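PDB 5Y2W: rubisco operon transcriptional regulator from Synechocystis sp., which probably acts as a LysR-type global repressor that coordinates carbon and nitrogen metabolism, its regulatory domain binding 2-phosphoglycolate as a signal. Local coordinates for residues D81-I87 / I156-H162; E71-N75 / V189-A193; V86-R90 / I150-M154. All coordinates share one frame; numbering follows the deposited sequence.

Contact 1 of 3, residues D81-I87 / I156-H162; sequences DNPLVVI and ISVLSQH. With PGA (2-phosphoglycolic acid), chain B.
Asn82 uses both ends of its amide at once: OD1 takes a very short hydrogen bond of 2.5 Å from Ser160 OG, while ND2 donates to the carboxylate atom O1 of 2-phosphoglycolate at 2.7 Å. With CG anti to the backbone N (chi1 -178°), the amide reaches the ligand, and the bonds from Ser160 and to Ser66 OG probably set how it is turned, Ser160 acting as a second-shell residue. Ser160 OG in turn accepts from His162 N, closing an ST turn where strand 157-160 gives way to a 3-10 segment. The His162 ring is held edge-on: NE2 donates at 2.8 Å to Asp81 O, in the carbonyl plane and on a lone pair, and CD2 lies beside Asn82 OD1 in the ring plane. Beyond this polar end an antiparallel ladder runs in register, with Val85-Leu159 and Ile87-Ser157 as hydrogen-bonded pairs and Gln161 N binding Pro83 O almost straight. The non-hydrogen-bonded pair Val86-Val158 brings CG2 against CG2 at 3.7 Å, and on the same face Leu84 CB packs diagonally on Val158 CG1. On the other face the Ile87 and Leu159 side chains cross at about a right angle, Ile87 CD1 against Leu159 CB. Helix 143-151 packs on the Ile87-Leu159 side and helix 118-129 on Leu84 and Val158, while strand 173-176 flanks strand 81-89 along its second edge.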
loop_
_atom_site.group_PDB
_atom_site.type_symbol
_atom_site.label_atom_id
_atom_site.label_comp_id
_atom_site.label_asym_id
_atom_site.label_seq_id
_atom_site.Cartn_x
_atom_site.Cartn_y
_atom_site.Cartn_z
ATOM N N ASP A 81 3.858 20.073 -1.267
ATOM C CA ASP A 81 3.703 19.961 0.168
ATOM C C ASP A 81 3.138 18.598 0.523
ATOM O O ASP A 81 2.387 18.015 -0.244
ATOM C CB ASP A 81 2.712 20.998 0.673
ATOM C CG ASP A 81 3.250 22.404 0.551
ATOM O OD1 ASP A 81 4.450 22.544 0.241
ATOM O OD2 ASP A 81 2.479 23.357 0.786
ATOM N N ASN A 82 3.502 18.134 1.707
ATOM C CA ASN A 82 3.036 16.878 2.208
ATOM C C ASN A 82 2.574 17.061 3.652
ATOM O O ASN A 82 3.205 16.586 4.597
ATOM C CB ASN A 82 4.165 15.874 2.125
ATOM C CG ASN A 82 3.733 14.499 2.598
ATOM O OD1 ASN A 82 2.534 14.112 2.501
ATOM N ND2 ASN A 82 4.685 13.762 3.131
ATOM N N PRO A 83 1.472 17.760 3.827
ATOM C CA PRO A 83 1.029 17.967 5.197
ATOM C C PRO A 83 0.482 16.668 5.836
ATOM O O PRO A 83 -0.346 15.976 5.220
ATOM C CB PRO A 83 -0.075 18.981 5.053
ATOM C CG PRO A 83 -0.653 18.728 3.727
ATOM C CD PRO A 83 0.456 18.164 2.858
ATOM N N LEU A 84 0.982 16.359 7.036
ATOM C CA LEU A 84 0.495 15.244 7.844
ATOM C C LEU A 84 -0.598 15.721 8.810
ATOM O O LEU A 84 -0.427 16.709 9.535
ATOM C CB LEU A 84 1.628 14.690 8.667
ATOM C CG LEU A 84 2.905 14.269 7.949
ATOM C CD1 LEU A 84 3.792 13.503 8.932
ATOM C CD2 LEU A 84 2.684 13.414 6.719
ATOM N N VAL A 85 -1.729 15.056 8.816
ATOM C CA VAL A 85 -2.843 15.546 9.611
ATOM C C VAL A 85 -3.388 14.458 10.524
ATOM O O VAL A 85 -3.195 13.261 10.272
ATOM C CB VAL A 85 -3.986 16.085 8.704
ATOM C CG1 VAL A 85 -3.573 17.347 7.962
ATOM C CG2 VAL A 85 -4.462 15.025 7.703
ATOM N N VAL A 86 -4.127 14.908 11.545
ATOM C CA VAL A 86 -4.845 14.018 12.436
ATOM C C VAL A 86 -6.175 13.545 11.829
ATOM O O VAL A 86 -7.044 14.333 11.497
ATOM C CB VAL A 86 -5.063 14.655 13.828
ATOM C CG1 VAL A 86 -5.807 13.705 14.739
ATOM C CG2 VAL A 86 -3.716 15.005 14.469
ATOM N N ILE A 87 -6.320 12.229 11.728
ATOM C CA ILE A 87 -7.488 11.644 11.170
ATOM C C ILE A 87 -8.206 10.839 12.216
ATOM O O ILE A 87 -7.590 10.093 12.985
ATOM C CB ILE A 87 -7.121 10.741 10.000
ATOM C CG1 ILE A 87 -6.432 11.596 8.911
ATOM C CG2 ILE A 87 -8.389 10.073 9.435
ATOM C CD1 ILE A 87 -5.644 10.779 7.935
ATOM N N ILE A 156 -7.517 7.033 16.372
ATOM C CA ILE A 156 -7.100 8.091 15.458
ATOM C C ILE A 156 -5.672 7.792 15.089
ATOM O O ILE A 156 -5.035 6.931 15.685
ATOM C CB ILE A 156 -7.205 9.468 16.125
ATOM C CG1 ILE A 156 -6.237 9.565 17.282
ATOM C CG2 ILE A 156 -8.600 9.654 16.668
ATOM C CD1 ILE A 156 -6.258 10.924 17.937
ATOM N N SER A 157 -5.220 8.460 14.053
ATOM C CA SER A 157 -3.841 8.385 13.596
ATOM C C SER A 157 -3.436 9.720 12.953
ATOM O O SER A 157 -4.224 10.642 12.869
ATOM C CB SER A 157 -3.682 7.302 12.539
ATOM O OG SER A 157 -2.306 6.893 12.444
ATOM N N VAL A 158 -2.176 9.815 12.531
ATOM C CA VAL A 158 -1.694 10.964 11.746
ATOM C C VAL A 158 -1.140 10.341 10.492
ATOM O O VAL A 158 -0.333 9.402 10.577
ATOM C CB VAL A 158 -0.583 11.724 12.476
ATOM C CG1 VAL A 158 0.186 12.616 11.498
ATOM C CG2 VAL A 158 -1.118 12.517 13.690
ATOM N N LEU A 159 -1.629 10.804 9.349
ATOM C CA LEU A 159 -1.177 10.321 8.072
ATOM C C LEU A 159 -1.022 11.542 7.146
ATOM O O LEU A 159 -1.607 12.600 7.393
ATOM C CB LEU A 159 -2.249 9.408 7.449
ATOM C CG LEU A 159 -2.669 8.073 8.073
ATOM C CD1 LEU A 159 -3.835 7.436 7.311
ATOM C CD2 LEU A 159 -1.475 7.183 8.092
ATOM N N SER A 160 -0.310 11.356 6.048
ATOM C CA SER A 160 -0.307 12.325 4.951
ATOM C C SER A 160 -1.688 12.563 4.466
ATOM O O SER A 160 -2.430 11.622 4.188
ATOM C CB SER A 160 0.504 11.819 3.755
ATOM O OG SER A 160 0.433 12.779 2.727
ATOM N N GLN A 161 -2.016 13.825 4.315
ATOM C CA GLN A 161 -3.242 14.228 3.678
ATOM C C GLN A 161 -3.412 13.681 2.281
ATOM O O GLN A 161 -4.538 13.552 1.825
ATOM C CB GLN A 161 -3.266 15.736 3.570
ATOM C CG GLN A 161 -4.662 16.306 3.430
ATOM C CD GLN A 161 -4.751 17.684 4.012
ATOM O OE1 GLN A 161 -3.751 18.359 4.157
ATOM N NE2 GLN A 161 -5.939 18.112 4.335
ATOM N N HIS A 162 -2.309 13.339 1.592
ATOM C CA HIS A 162 -2.422 12.725 0.257
ATOM C C HIS A 162 -3.104 11.376 0.327
ATOM O O HIS A 162 -3.562 10.902 -0.697
ATOM C CB HIS A 162 -1.053 12.547 -0.398
ATOM C CG HIS A 162 -0.349 13.849 -0.648
ATOM N ND1 HIS A 162 -0.788 14.750 -1.586
ATOM C CD2 HIS A 162 0.730 14.420 -0.062
ATOM C CE1 HIS A 162 -0.017 15.826 -1.567
ATOM N NE2 HIS A 162 0.911 15.652 -0.647
HETATM P P PGA B . 6.571 6.829 5.314
HETATM O O1P PGA B . 6.622 8.238 4.525
HETATM O O2P PGA B . 6.007 5.838 4.351
HETATM O O3P PGA B . 5.699 7.123 6.546
HETATM O O4P PGA B . 7.999 6.474 5.504
HETATM C C2 PGA B . 5.556 8.887 3.866
HETATM C C1 PGA B . 5.527 10.387 4.131
HETATM O O1 PGA B . 4.613 11.092 3.599
HETATM O O2 PGA B . 6.417 10.862 4.867
#

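Contact 2 of 3, residues E71-N75 / V189-A193; sequences EIDLN and VANLA
Leu74 and Asn75 pair in antiparallel fashion with Leu192 and Asn191, adding strand 74-79 as an outermost strand to the mixed five-stranded sheet of one lobe of this LysR-type regulatory domain, a periplasmic-binding-protein-like fold. Three backbone bonds make the seam. Asn75 and Asn191 form the hydrogen-bonded pair, Asn75 N to Asn191 O at 2.8 Å and Asn191 N to Asn75 O at 3.0 Å. Ahead of this pair, where 71-75 is not yet strand, Ala193 N still reaches Asp73 O at 2.8 Å, the donor tilted well out of the carbonyl plane. Two CA-H groups add weaker contacts, Leu74 CA to Asn191 O and Ala190 CA to Asn75 O.

Apolar packing is carried by branch ends. Leu192 CD2 touches both Ile72 CG2, at 3.9 Å, and Leu74 CD2, while Ala190 CB comes up to Leu74 CD1. Met55 of helix 48-56 touches both Ile72 and Leu74. The Asn191 side chain packs alongside Asn75 CB and also touches Leu197. A glycine at Asn191 would probably leave that flank of Asn75 without its neighbour and open a gap beside Leu197. Where 71-75 is still loop, Asp73 extends with CG opposite its backbone N (chi1 -177°), which brings its carboxylate against a methyl group, Ala193 CB standing 3.2 Å from Asp73 OD1.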
loop_
_atom_site.group_PDB
_atom_site.type_symbol
_atom_site.label_atom_id
_atom_site.label_comp_id
_atom_site.label_asym_id
_atom_site.label_seq_id
_atom_site.Cartn_x
_atom_site.Cartn_y
_atom_site.Cartn_z
ATOM N N GLU A 71 22.406 10.079 6.562
ATOM C CA GLU A 71 23.733 9.651 6.168
ATOM C C GLU A 71 23.906 9.373 4.685
ATOM O O GLU A 71 24.827 8.681 4.301
ATOM C CB GLU A 71 24.151 8.464 7.010
ATOM C CG GLU A 71 24.264 8.855 8.471
ATOM C CD GLU A 71 25.264 8.014 9.239
ATOM O OE1 GLU A 71 25.588 6.888 8.795
ATOM O OE2 GLU A 71 25.720 8.487 10.301
ATOM N N ILE A 72 23.036 9.926 3.845
ATOM C CA ILE A 72 23.240 9.854 2.401
ATOM C C ILE A 72 23.254 11.253 1.841
ATOM O O ILE A 72 22.443 12.101 2.260
ATOM C CB ILE A 72 22.161 9.026 1.707
ATOM C CG1 ILE A 72 22.289 7.576 2.199
ATOM C CG2 ILE A 72 22.286 9.156 0.199
ATOM C CD1 ILE A 72 21.193 6.668 1.715
ATOM N N ASP A 73 24.188 11.481 0.915
ATOM C CA ASP A 73 24.394 12.793 0.310
ATOM C C ASP A 73 23.579 12.824 -0.951
ATOM O O ASP A 73 23.820 12.061 -1.848
ATOM C CB ASP A 73 25.893 13.076 -0.003
ATOM C CG ASP A 73 26.135 14.495 -0.584
ATOM O OD1 ASP A 73 25.222 15.362 -0.596
ATOM O OD2 ASP A 73 27.266 14.752 -1.037
ATOM N N LEU A 74 22.626 13.735 -0.994
ATOM C CA LEU A 74 21.617 13.799 -2.023
ATOM C C LEU A 74 21.536 15.169 -2.622
ATOM O O LEU A 74 21.655 16.176 -1.895
ATOM C CB LEU A 74 20.245 13.562 -1.374
ATOM C CG LEU A 74 20.002 12.165 -0.863
ATOM C CD1 LEU A 74 18.670 12.078 -0.120
ATOM C CD2 LEU A 74 20.045 11.210 -2.036
ATOM N N ASN A 75 21.278 15.226 -3.924
ATOM C CA ASN A 75 20.664 16.410 -4.448
ATOM C C ASN A 75 19.129 16.255 -4.348
ATOM O O ASN A 75 18.636 15.149 -4.471
ATOM C CB ASN A 75 21.042 16.616 -5.896
ATOM C CG ASN A 75 20.806 18.035 -6.333
ATOM O OD1 ASN A 75 19.668 18.520 -6.411
ATOM N ND2 ASN A 75 21.888 18.734 -6.573
ATOM N N VAL A 189 12.009 15.471 -4.681
ATOM C CA VAL A 189 12.597 14.541 -5.639
ATOM C C VAL A 189 14.137 14.683 -5.588
ATOM O O VAL A 189 14.707 15.773 -5.676
ATOM C CB VAL A 189 12.035 14.694 -7.055
ATOM C CG1 VAL A 189 12.143 16.124 -7.522
ATOM C CG2 VAL A 189 12.758 13.757 -8.022
ATOM N N ALA A 190 14.764 13.537 -5.385
ATOM C CA ALA A 190 16.128 13.440 -4.973
ATOM C C ALA A 190 16.856 12.443 -5.863
ATOM O O ALA A 190 16.224 11.584 -6.472
ATOM C CB ALA A 190 16.210 13.001 -3.513
ATOM N N ASN A 191 18.170 12.625 -5.947
ATOM C CA ASN A 191 19.099 11.667 -6.532
ATOM C C ASN A 191 20.411 11.715 -5.759
ATOM O O ASN A 191 20.691 12.685 -5.029
ATOM C CB ASN A 191 19.358 11.994 -7.982
ATOM C CG ASN A 191 20.017 13.351 -8.160
ATOM O OD1 ASN A 191 21.229 13.449 -8.253
ATOM N ND2 ASN A 191 19.225 14.386 -8.222
ATOM N N LEU A 192 21.178 10.641 -5.853
ATOM C CA LEU A 192 22.483 10.549 -5.155
ATOM C C LEU A 192 23.325 11.767 -5.575
ATOM O O LEU A 192 23.357 12.112 -6.769
ATOM C CB LEU A 192 23.191 9.209 -5.477
ATOM C CG LEU A 192 22.532 7.894 -4.948
ATOM C CD1 LEU A 192 23.383 6.638 -5.093
ATOM C CD2 LEU A 192 22.118 8.003 -3.483
ATOM N N ALA A 193 23.919 12.468 -4.605
ATOM C CA ALA A 193 24.621 13.732 -4.929
ATOM C C ALA A 193 25.736 13.459 -5.947
ATOM O O ALA A 193 26.470 12.468 -5.808
ATOM C CB ALA A 193 25.198 14.368 -3.673
#

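Contact 3 of 3, residues V86-R90 / I150-M154; sequences VIARR and IAGGM
Arg89, near the end of strand 81-89, grips the C-terminus of helix 143-151, which stops in a Schellman motif with Gly153 as its C-prime residue. The arginine chain runs extended through chi1 and chi2 and then bends at chi3 (75°), carrying the guanidinium past CD and round to the helix end. There NH1 donates to Ala151 O at 2.9 Å with an N-H...O angle of 158°. The oxygen lies at the edge of the guanidinium, in its plane, but the donor stands above the plane of the carbonyl. A positive group on a carbonyl at this end of a helix would probably be favoured by the helix dipole. NH2 forms a salt bridge with Asp91, which fixes the other side of the same group.

Ile150 supplies the apolar half. Its two branches divide the work: CG2 presses on the strand backbone, 3.4 Å from Ala88 C and 3.5 Å from Arg89 N, while CD1 extends to Ile87 CG2 at 3.7 Å. The two isoleucines cross at about a right angle, and Leu173 of strand 173-176 touches both.

In the turn, Gly153 N returns to Ile150 O at 2.9 Å. Its positive phi (81°) suits a glycine, and a beta carbon there would crowd Arg89 NH1. Beyond it Met154 turns from the strand and packs on Pro26 of the second subunit. The lack of a side chain lets the main chain slip under the arginine, with Gly153 CA 3.7 Å from the guanidinium plane, offset toward its rim.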
loop_
_atom_site.group_PDB
_atom_site.type_symbol
_atom_site.label_atom_id
_atom_site.label_comp_id
_atom_site.label_asym_id
_atom_site.label_seq_id
_atom_site.Cartn_x
_atom_site.Cartn_y
_atom_site.Cartn_z
ATOM N N VAL A 86 -4.127 14.908 11.545
ATOM C CA VAL A 86 -4.845 14.018 12.436
ATOM C C VAL A 86 -6.175 13.545 11.829
ATOM O O VAL A 86 -7.044 14.333 11.497
ATOM C CB VAL A 86 -5.063 14.655 13.828
ATOM C CG1 VAL A 86 -5.807 13.705 14.739
ATOM C CG2 VAL A 86 -3.716 15.005 14.469
ATOM N N ILE A 87 -6.320 12.229 11.728
ATOM C CA ILE A 87 -7.488 11.644 11.170
ATOM C C ILE A 87 -8.206 10.839 12.216
ATOM O O ILE A 87 -7.590 10.093 12.985
ATOM C CB ILE A 87 -7.121 10.741 10.000
ATOM C CG1 ILE A 87 -6.432 11.596 8.911
ATOM C CG2 ILE A 87 -8.389 10.073 9.435
ATOM C CD1 ILE A 87 -5.644 10.779 7.935
ATOM N N ALA A 88 -9.516 10.995 12.229
ATOM C CA ALA A 88 -10.356 10.212 13.107
ATOM C C ALA A 88 -11.604 9.767 12.361
ATOM O O ALA A 88 -11.803 10.075 11.174
ATOM C CB ALA A 88 -10.743 11.018 14.334
ATOM N N ARG A 89 -12.442 9.014 13.056
ATOM C CA ARG A 89 -13.713 8.738 12.480
ATOM C C ARG A 89 -14.628 9.864 12.829
ATOM O O ARG A 89 -14.438 10.532 13.839
ATOM C CB ARG A 89 -14.238 7.411 12.952
ATOM C CG ARG A 89 -15.412 6.948 12.084
ATOM C CD ARG A 89 -15.703 5.505 12.348
ATOM N NE ARG A 89 -16.393 5.374 13.645
ATOM C CZ ARG A 89 -16.767 4.206 14.153
ATOM N NH1 ARG A 89 -16.517 3.103 13.468
ATOM N NH2 ARG A 89 -17.370 4.133 15.348
ATOM N N ARG A 90 -15.618 10.085 11.984
ATOM C CA ARG A 90 -16.505 11.240 12.083
ATOM C C ARG A 90 -17.411 11.244 13.344
ATOM O O ARG A 90 -17.965 12.250 13.678
ATOM C CB ARG A 90 -17.363 11.325 10.799
ATOM C CG ARG A 90 -18.353 10.168 10.640
ATOM C CD ARG A 90 -18.934 10.042 9.232
ATOM N NE ARG A 90 -19.783 11.171 8.864
ATOM C CZ ARG A 90 -20.275 11.393 7.643
ATOM N NH1 ARG A 90 -21.036 12.459 7.434
ATOM N NH2 ARG A 90 -20.010 10.566 6.628
ATOM N N ILE A 150 -9.213 3.074 11.454
ATOM C CA ILE A 150 -9.872 4.232 11.971
ATOM C C ILE A 150 -11.345 4.103 11.642
ATOM O O ILE A 150 -12.181 4.383 12.476
ATOM C CB ILE A 150 -9.365 5.511 11.344
ATOM C CG1 ILE A 150 -7.914 5.761 11.746
ATOM C CG2 ILE A 150 -10.249 6.701 11.726
ATOM C CD1 ILE A 150 -7.276 6.807 10.864
ATOM N N ALA A 151 -11.649 3.741 10.401
ATOM C CA ALA A 151 -13.025 3.565 9.993
ATOM C C ALA A 151 -13.698 2.494 10.861
ATOM O O ALA A 151 -14.865 2.622 11.135
ATOM C CB ALA A 151 -13.110 3.173 8.546
ATOM N N GLY A 152 -12.975 1.450 11.283
ATOM C CA GLY A 152 -13.567 0.425 12.172
ATOM C C GLY A 152 -13.513 0.797 13.651
ATOM O O GLY A 152 -13.650 -0.081 14.509
ATOM N N GLY A 153 -13.233 2.073 13.959
ATOM C CA GLY A 153 -13.374 2.587 15.314
ATOM C C GLY A 153 -12.195 2.246 16.191
ATOM O O GLY A 153 -12.281 2.315 17.392
ATOM N N MET A 154 -11.057 1.900 15.616
ATOM C CA MET A 154 -9.897 1.530 16.429
ATOM C C MET A 154 -9.013 2.702 16.896
ATOM O O MET A 154 -7.980 2.507 17.546
ATOM C CB MET A 154 -9.077 0.492 15.673
ATOM C CG MET A 154 -9.789 -0.849 15.601
ATOM S SD MET A 154 -9.102 -1.914 14.311
ATOM C CE MET A 154 -10.489 -1.908 13.164
#

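In the fold
Contacts 1 and 3 are built on the same strand, 81-89, share Val86 and Ile87, and have centres 13 Å apart; they touch where Ile156 CG2 meets Ala88 CB at 3.4 Å. Helix 143-151, after the turn of contact 3, is followed by strand 157-160 of contact 1. Contact 2 belongs to the other sheet, its centre 25 Å from that of contact 1 and 36 Å from that of contact 3, although strand 74-79 is followed in the chain by strand 81-89. Contact 1 alone reaches 2-phosphoglycolate, through Asn82, in a pocket completed by residues such as Thr19, Ser117 and Arg185. In contact 3 the side chain of Ile87 is about 11 Å from the ligand, and in contact 2 that of Ala190 about 13 Å.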